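Local coordinates for putative iron-uptake ABC transport system,periplasmic iron-binding protein (Campylobacter jejuni, PDB 3E13), which binds ferric iron in the periplasm and probably hands it to an ABC transporter for uptake into the cell, at residues A[144-157]-A[300-312]. Numbering follows the deposited sequence.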
ATOM      1  N   SER A 144       0.327   4.868  -6.538  1.00  8.97           N
ATOM      2  CA  SER A 144       0.433   6.158  -7.193  1.00  8.34           C
ATOM      3  C   SER A 144      -0.913   6.825  -7.265  1.00  8.46           C
ATOM      4  O   SER A 144      -1.018   8.036  -7.024  1.00  8.55           O
ATOM      5  CB  SER A 144       0.961   6.014  -8.647  1.00  8.44           C
ATOM      6  OG  SER A 144       2.238   5.430  -8.690  1.00 10.32           O
ATOM      7  N   LYS A 145      -1.938   6.051  -7.610  1.00  8.81           N
ATOM      8  CA  LYS A 145      -3.316   6.551  -7.702  1.00  9.37           C
ATOM      9  C   LYS A 145      -3.779   7.065  -6.338  1.00  8.45           C
ATOM     10  O   LYS A 145      -4.341   8.138  -6.248  1.00  8.59           O
ATOM     11  CB  LYS A 145      -4.234   5.481  -8.192  1.00  8.40           C
ATOM     12  CG  LYS A 145      -3.977   5.179  -9.627  1.00 11.45           C
ATOM     13  CD  LYS A 145      -4.952   4.232 -10.211  1.00 11.04           C
ATOM     14  CE  LYS A 145      -4.821   2.861  -9.672  1.00 11.14           C
ATOM     15  NZ  LYS A 145      -5.707   1.847 -10.457  1.00 14.41           N
ATOM     16  N   THR A 146      -3.505   6.319  -5.283  1.00  9.63           N
ATOM     17  CA  THR A 146      -3.950   6.703  -3.963  1.00  9.75           C
ATOM     18  C   THR A 146      -3.174   7.872  -3.398  1.00  8.32           C
ATOM     19  O   THR A 146      -3.757   8.732  -2.771  1.00  8.31           O
ATOM     20  CB  THR A 146      -3.972   5.504  -3.029  1.00  9.98           C
ATOM     21  OG1 THR A 146      -4.984   4.587  -3.517  1.00  9.58           O
ATOM     22  CG2 THR A 146      -4.359   5.913  -1.598  1.00 10.93           C
ATOM     23  N   LEU A 147      -1.885   7.966  -3.682  1.00  8.49           N
ATOM     24  CA  LEU A 147      -1.146   9.143  -3.302  1.00  8.47           C
ATOM     25  C   LEU A 147      -1.738  10.401  -3.943  1.00  8.13           C
ATOM     26  O   LEU A 147      -1.929  11.413  -3.288  1.00  8.82           O
ATOM     27  CB  LEU A 147       0.344   8.988  -3.598  1.00  8.59           C
ATOM     28  CG  LEU A 147       1.286  10.169  -3.361  1.00  8.93           C
ATOM     29  CD1 LEU A 147       1.280  10.550  -1.860  1.00  9.34           C
ATOM     30  CD2 LEU A 147       2.689   9.810  -3.801  1.00 10.61           C
ATOM     31  N   LEU A 148      -2.028  10.360  -5.259  1.00  8.42           N
ATOM     32  CA  LEU A 148      -2.580  11.519  -5.913  1.00  8.49           C
ATOM     33  C   LEU A 148      -3.968  11.856  -5.371  1.00  8.10           C
ATOM     34  O   LEU A 148      -4.305  13.019  -5.167  1.00  9.33           O
ATOM     35  CB  LEU A 148      -2.664  11.303  -7.417  1.00  8.31           C
ATOM     36  CG  LEU A 148      -3.185  12.525  -8.178  1.00  7.96           C
ATOM     37  CD1 LEU A 148      -2.324  13.715  -7.996  1.00  9.68           C
ATOM     38  CD2 LEU A 148      -3.261  12.179  -9.670  1.00 10.73           C
ATOM     39  N   ALA A 149      -4.768  10.840  -5.120  1.00  9.27           N
ATOM     40  CA  ALA A 149      -6.074  11.025  -4.482  1.00  8.51           C
ATOM     41  C   ALA A 149      -5.943  11.753  -3.140  1.00  9.63           C
ATOM     42  O   ALA A 149      -6.764  12.599  -2.819  1.00  9.59           O
ATOM     43  CB  ALA A 149      -6.779   9.714  -4.322  1.00  9.99           C
ATOM     44  N   SER A 150      -4.903  11.424  -2.388  1.00  8.76           N
ATOM     45  CA  SER A 150      -4.655  12.130  -1.113  1.00  8.41           C
ATOM     46  C   SER A 150      -4.311  13.591  -1.297  1.00  8.54           C
ATOM     47  O   SER A 150      -4.656  14.438  -0.443  1.00  9.45           O
ATOM     48  CB  SER A 150      -3.570  11.438  -0.264  1.00  7.97           C
ATOM     49  OG  SER A 150      -2.258  11.689  -0.666  1.00  8.89           O
ATOM     50  N   ILE A 151      -3.585  13.906  -2.363  1.00  8.26           N
ATOM     51  CA  ILE A 151      -3.264  15.303  -2.693  1.00  8.74           C
ATOM     52  C   ILE A 151      -4.530  16.080  -3.104  1.00  8.94           C
ATOM     53  O   ILE A 151      -4.725  17.247  -2.732  1.00 10.32           O
ATOM     54  CB  ILE A 151      -2.167  15.328  -3.739  1.00 10.07           C
ATOM     55  CG1 ILE A 151      -0.874  14.776  -3.128  1.00  9.05           C
ATOM     56  CG2 ILE A 151      -1.918  16.723  -4.236  1.00 11.04           C
ATOM     57  CD1 ILE A 151       0.244  14.488  -4.179  1.00 10.45           C
ATOM     58  N   ILE A 152      -5.401  15.452  -3.914  1.00  8.49           N
ATOM     59  CA  ILE A 152      -6.693  16.042  -4.219  1.00  9.21           C
ATOM     60  C   ILE A 152      -7.437  16.332  -2.924  1.00  9.34           C
ATOM     61  O   ILE A 152      -7.978  17.416  -2.708  1.00  9.17           O
ATOM     62  CB  ILE A 152      -7.563  15.173  -5.144  1.00  9.86           C
ATOM     63  CG1 ILE A 152      -6.900  14.959  -6.497  1.00 10.52           C
ATOM     64  CG2 ILE A 152      -8.922  15.822  -5.303  1.00 11.13           C
ATOM     65  CD1 ILE A 152      -7.538  13.838  -7.334  1.00 10.54           C
ATOM     66  N   ALA A 153      -7.505  15.339  -2.057  1.00  9.50           N
ATOM     67  CA  ALA A 153      -8.288  15.480  -0.846  1.00 10.70           C
ATOM     68  C   ALA A 153      -7.741  16.603   0.065  1.00 12.11           C
ATOM     69  O   ALA A 153      -8.531  17.342   0.691  1.00 11.72           O
ATOM     70  CB  ALA A 153      -8.346  14.162  -0.095  1.00 11.24           C
ATOM     71  N   ASN A 154      -6.424  16.760   0.105  1.00  9.58           N
ATOM     72  CA  ASN A 154      -5.802  17.702   1.014  1.00 10.60           C
ATOM     73  C   ASN A 154      -5.674  19.117   0.390  1.00 11.87           C
ATOM     74  O   ASN A 154      -5.978  20.121   1.062  1.00 13.52           O
ATOM     75  CB  ASN A 154      -4.429  17.221   1.449  1.00 10.24           C
ATOM     76  CG  ASN A 154      -4.493  16.280   2.597  1.00 11.00           C
ATOM     77  OD1 ASN A 154      -5.111  16.602   3.650  1.00 12.68           O
ATOM     78  ND2 ASN A 154      -3.896  15.095   2.442  1.00 11.12           N
ATOM     79  N   ASP A 155      -5.305  19.192  -0.885  1.00 10.79           N
ATOM     80  CA  ASP A 155      -4.869  20.438  -1.509  1.00 11.97           C
ATOM     81  C   ASP A 155      -5.713  20.834  -2.706  1.00 11.40           C
ATOM     82  O   ASP A 155      -5.461  21.906  -3.257  1.00 12.32           O
ATOM     83  CB  ASP A 155      -3.402  20.363  -1.929  1.00 11.62           C
ATOM     84  CG  ASP A 155      -2.451  20.161  -0.749  1.00 17.68           C
ATOM     85  OD1 ASP A 155      -2.762  20.529   0.397  1.00 23.22           O
ATOM     86  OD2 ASP A 155      -1.371  19.592  -0.879  1.00 21.70           O
ATOM     87  N   GLY A 156      -6.677  19.996  -3.129  1.00 10.03           N
ATOM     88  CA  GLY A 156      -7.557  20.347  -4.249  1.00 10.04           C
ATOM     89  C   GLY A 156      -7.087  19.808  -5.580  1.00  9.85           C
ATOM     90  O   GLY A 156      -5.887  19.447  -5.758  1.00  9.89           O
ATOM     91  N   ASN A 157      -7.977  19.806  -6.565  1.00 10.76           N
ATOM     92  CA  ASN A 157      -7.645  19.217  -7.856  1.00 11.57           C
ATOM     93  C   ASN A 157      -6.715  20.029  -8.765  1.00 11.97           C
ATOM     94  O   ASN A 157      -6.099  19.463  -9.656  1.00 12.39           O
ATOM     95  CB  ASN A 157      -8.915  18.731  -8.604  1.00 11.56           C
ATOM     96  CG  ASN A 157      -9.924  19.838  -8.936  1.00 15.64           C
ATOM     97  OD1 ASN A 157     -11.083  19.536  -9.318  1.00 19.46           O
ATOM     98  ND2 ASN A 157      -9.545  21.059  -8.771  1.00 12.02           N
ATOM     99  N   LYS A 300     -11.745   8.855   3.131  1.00 11.46           N
ATOM    100  CA  LYS A 300     -11.866  10.168   2.483  1.00 11.76           C
ATOM    101  C   LYS A 300     -10.881  10.321   1.308  1.00 10.48           C
ATOM    102  O   LYS A 300     -11.245  10.857   0.255  1.00 12.14           O
ATOM    103  CB  LYS A 300     -11.637  11.282   3.490  1.00 12.15           C
ATOM    104  CG  LYS A 300     -11.819  12.669   2.855  1.00 16.45           C
ATOM    105  CD  LYS A 300     -11.694  13.831   3.825  1.00 25.75           C
ATOM    106  CE  LYS A 300     -11.909  15.186   3.119  1.00 28.84           C
ATOM    107  NZ  LYS A 300     -10.807  15.655   2.126  1.00 30.55           N
ATOM    108  N   ILE A 301      -9.658   9.842   1.468  1.00  9.98           N
ATOM    109  CA  ILE A 301      -8.703   9.796   0.345  1.00  9.99           C
ATOM    110  C   ILE A 301      -9.344   9.086  -0.841  1.00 10.71           C
ATOM    111  O   ILE A 301      -9.367   9.598  -1.955  1.00  9.53           O
ATOM    112  CB  ILE A 301      -7.414   9.059   0.725  1.00  9.01           C
ATOM    113  CG1 ILE A 301      -6.675   9.830   1.825  1.00 10.27           C
ATOM    114  CG2 ILE A 301      -6.514   8.908  -0.498  1.00 11.23           C
ATOM    115  CD1 ILE A 301      -5.501   9.022   2.418  1.00 10.20           C
ATOM    116  N   ALA A 302      -9.876   7.900  -0.563  1.00 11.65           N
ATOM    117  CA  ALA A 302     -10.396   7.014  -1.603  1.00 11.83           C
ATOM    118  C   ALA A 302     -11.621   7.571  -2.340  1.00 11.80           C
ATOM    119  O   ALA A 302     -11.951   7.118  -3.453  1.00 12.53           O
ATOM    120  CB  ALA A 302     -10.694   5.683  -1.047  1.00 12.12           C
ATOM    121  N   GLU A 303     -12.315   8.530  -1.737  1.00 11.25           N
ATOM    122  CA  GLU A 303     -13.391   9.252  -2.416  1.00 11.87           C
ATOM    123  C   GLU A 303     -12.924  10.011  -3.658  1.00 11.62           C
ATOM    124  O   GLU A 303     -13.763  10.455  -4.475  1.00 12.57           O
ATOM    125  CB  GLU A 303     -14.068  10.222  -1.470  1.00 12.47           C
ATOM    126  CG  GLU A 303     -14.859   9.461  -0.433  1.00 13.00           C
ATOM    127  CD  GLU A 303     -15.507  10.316   0.642  1.00 19.18           C
ATOM    128  OE1 GLU A 303     -16.047   9.708   1.591  1.00 23.55           O
ATOM    129  OE2 GLU A 303     -15.474  11.545   0.573  1.00 24.53           O
ATOM    130  N   ASN A 304     -11.617  10.197  -3.792  1.00 10.46           N
ATOM    131  CA  ASN A 304     -11.062  10.956  -4.887  1.00 10.61           C
ATOM    132  C   ASN A 304     -10.346  10.128  -5.947  1.00 10.37           C
ATOM    133  O   ASN A 304      -9.626  10.669  -6.799  1.00 11.12           O
ATOM    134  CB  ASN A 304     -10.119  11.992  -4.312  1.00 10.23           C
ATOM    135  CG  ASN A 304     -10.853  12.982  -3.414  1.00 10.36           C
ATOM    136  OD1 ASN A 304     -11.476  13.911  -3.906  1.00 13.00           O
ATOM    137  ND2 ASN A 304     -10.816  12.769  -2.092  1.00 12.48           N
ATOM    138  N   ILE A 305     -10.572   8.826  -5.924  1.00 10.53           N
ATOM    139  CA  ILE A 305      -9.819   7.947  -6.784  1.00 10.79           C
ATOM    140  C   ILE A 305     -10.165   8.129  -8.265  1.00 10.73           C
ATOM    141  O   ILE A 305      -9.263   8.084  -9.097  1.00 10.98           O
ATOM    142  CB  ILE A 305      -9.916   6.443  -6.358  1.00 11.13           C
ATOM    143  CG1 ILE A 305      -8.804   5.626  -6.982  1.00 14.89           C
ATOM    144  CG2 ILE A 305     -11.313   5.867  -6.607  1.00 11.64           C
ATOM    145  CD1 ILE A 305      -7.387   5.981  -6.452  1.00 15.77           C
ATOM    146  N   LYS A 306     -11.439   8.337  -8.583  1.00 11.30           N
ATOM    147  CA  LYS A 306     -11.816   8.467  -9.999  1.00 11.13           C
ATOM    148  C   LYS A 306     -11.138   9.680 -10.627  1.00 11.24           C
ATOM    149  O   LYS A 306     -10.656   9.624 -11.755  1.00 11.32           O
ATOM    150  CB  LYS A 306     -13.319   8.551 -10.110  1.00 11.33           C
ATOM    151  CG  LYS A 306     -14.044   7.282  -9.799  1.00 14.59           C
ATOM    152  CD  LYS A 306     -15.536   7.550  -9.759  1.00 19.25           C
ATOM    153  CE  LYS A 306     -16.393   6.477  -9.188  1.00 24.22           C
ATOM    154  NZ  LYS A 306     -17.839   7.042  -9.275  1.00 25.93           N
ATOM    155  N   GLU A 307     -11.124  10.793  -9.905  1.00 10.70           N
ATOM    156  CA  GLU A 307     -10.528  12.020 -10.399  1.00 10.01           C
ATOM    157  C   GLU A 307      -9.000  11.902 -10.499  1.00 10.79           C
ATOM    158  O   GLU A 307      -8.387  12.400 -11.420  1.00 10.55           O
ATOM    159  CB  GLU A 307     -10.929  13.198  -9.500  1.00 10.41           C
ATOM    160  CG  GLU A 307     -10.424  14.522 -10.066  1.00 12.01           C
ATOM    161  CD  GLU A 307     -10.977  15.726  -9.340  1.00 13.46           C
ATOM    162  OE1 GLU A 307     -11.194  15.665  -8.119  1.00 17.13           O
ATOM    163  OE2 GLU A 307     -11.231  16.767  -9.997  1.00 15.65           O
ATOM    164  N   ALA A 308      -8.369  11.192  -9.554  1.00 10.11           N
ATOM    165  CA  ALA A 308      -6.936  10.944  -9.640  1.00 10.12           C
ATOM    166  C   ALA A 308      -6.573  10.230 -10.931  1.00  8.89           C
ATOM    167  O   ALA A 308      -5.610  10.604 -11.578  1.00 10.30           O
ATOM    168  CB  ALA A 308      -6.487  10.089  -8.449  1.00 10.47           C
ATOM    169  N   VAL A 309      -7.316   9.196 -11.294  1.00 10.29           N
ATOM    170  CA  VAL A 309      -7.093   8.485 -12.545  1.00 10.76           C
ATOM    171  C   VAL A 309      -7.136   9.458 -13.741  1.00 11.15           C
ATOM    172  O   VAL A 309      -6.255   9.479 -14.588  1.00 11.12           O
ATOM    173  CB  VAL A 309      -8.107   7.315 -12.713  1.00 12.52           C
ATOM    174  CG1 VAL A 309      -8.077   6.752 -14.157  1.00 12.15           C
ATOM    175  CG2 VAL A 309      -7.840   6.254 -11.686  1.00 12.31           C
ATOM    176  N   LYS A 310      -8.169  10.287 -13.762  1.00 10.93           N
ATOM    177  CA  LYS A 310      -8.371  11.235 -14.866  1.00 11.65           C
ATOM    178  C   LYS A 310      -7.250  12.257 -14.931  1.00 11.26           C
ATOM    179  O   LYS A 310      -6.792  12.605 -16.000  1.00 11.47           O
ATOM    180  CB  LYS A 310      -9.728  11.891 -14.746  1.00 11.87           C
ATOM    181  CG  LYS A 310     -10.830  10.989 -15.229  1.00 15.21           C
ATOM    182  CD  LYS A 310     -12.153  11.498 -14.781  1.00 18.67           C
ATOM    183  CE  LYS A 310     -13.287  10.712 -15.428  1.00 22.33           C
ATOM    184  NZ  LYS A 310     -14.616  11.095 -14.914  1.00 22.43           N
ATOM    185  N   ILE A 311      -6.796  12.738 -13.780  1.00 10.10           N
ATOM    186  CA  ILE A 311      -5.694  13.665 -13.780  1.00 10.78           C
ATOM    187  C   ILE A 311      -4.415  13.073 -14.287  1.00 10.88           C
ATOM    188  O   ILE A 311      -3.735  13.702 -15.115  1.00 11.37           O
ATOM    189  CB  ILE A 311      -5.520  14.275 -12.384  1.00  9.18           C
ATOM    190  CG1 ILE A 311      -6.700  15.175 -12.065  1.00 12.74           C
ATOM    191  CG2 ILE A 311      -4.162  15.045 -12.235  1.00  9.94           C
ATOM    192  CD1 ILE A 311      -6.614  15.827 -10.644  1.00 11.75           C
ATOM    193  N   TYR A 312      -4.047  11.866 -13.849  1.00 10.25           N
ATOM    194  CA  TYR A 312      -2.841  11.289 -14.355  1.00 10.61           C
ATOM    195  C   TYR A 312      -2.966  11.091 -15.889  1.00 13.09           C
ATOM    196  O   TYR A 312      -1.981  11.313 -16.600  1.00 13.35           O
ATOM    197  CB  TYR A 312      -2.600   9.934 -13.707  1.00 10.62           C
ATOM    198  CG  TYR A 312      -1.854   9.941 -12.384  1.00  8.92           C
ATOM    199  CD1 TYR A 312      -2.274   9.123 -11.330  1.00 10.06           C
ATOM    200  CD2 TYR A 312      -0.685  10.651 -12.214  1.00 10.61           C
ATOM    201  CE1 TYR A 312      -1.548   9.066 -10.123  1.00  7.93           C
ATOM    202  CE2 TYR A 312       0.031  10.598 -10.987  1.00 10.21           C
ATOM    203  CZ  TYR A 312      -0.401   9.811  -9.977  1.00  9.38           C
ATOM    204  OH  TYR A 312       0.343   9.738  -8.807  1.00  8.68           O
TER
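The C-terminal helical bend of this periplasmic binding-protein fold packs across helix 142-155, whose first turn carries the iron ligand Y143, with A308 as a knob in the hole formed by K145, L148, A149 and I152. The axes of segments 144-155 and 305-312 approach to 8.3 Å at 107°. At this crossing A308 CB lies 3.6 Å from K145 O. L148 reaches Y312 from there: with CG anti to the backbone N, its CD2 methyl stands over the centre of the ring, 3.5 Å from the Y312 centroid and 8° off the normal, a CH-pi contact. W163 of helix 157-170 touches both residues.

Y312 OH also donates to S144 O (2.8 Å) from 54° above the carbonyl plane, while L148 N, the helical donor, approaches through the opposite face, so two bonds hold this oxygen. S144 OG itself bonds S138 O. The contact thereby ties the C-terminal helix to the start of helix 142-155, where the S144 side chain lies about 11 Å from the ferric ion.

Beyond the crossing, the turn between helices 298-302 and 305-315 follows A149, whose CB meets I301 O. The I301 CG2 methyl rests against the 146-150 backbone, 3.5 Å from S150 N and close to T146 O. I152 spans from N304, in the A302-I305 turn, to I311 farther along the helix: CG2 meets N304 OD1 at 3.5 Å, and CD1 meets I311 CD1 at 4.0 Å.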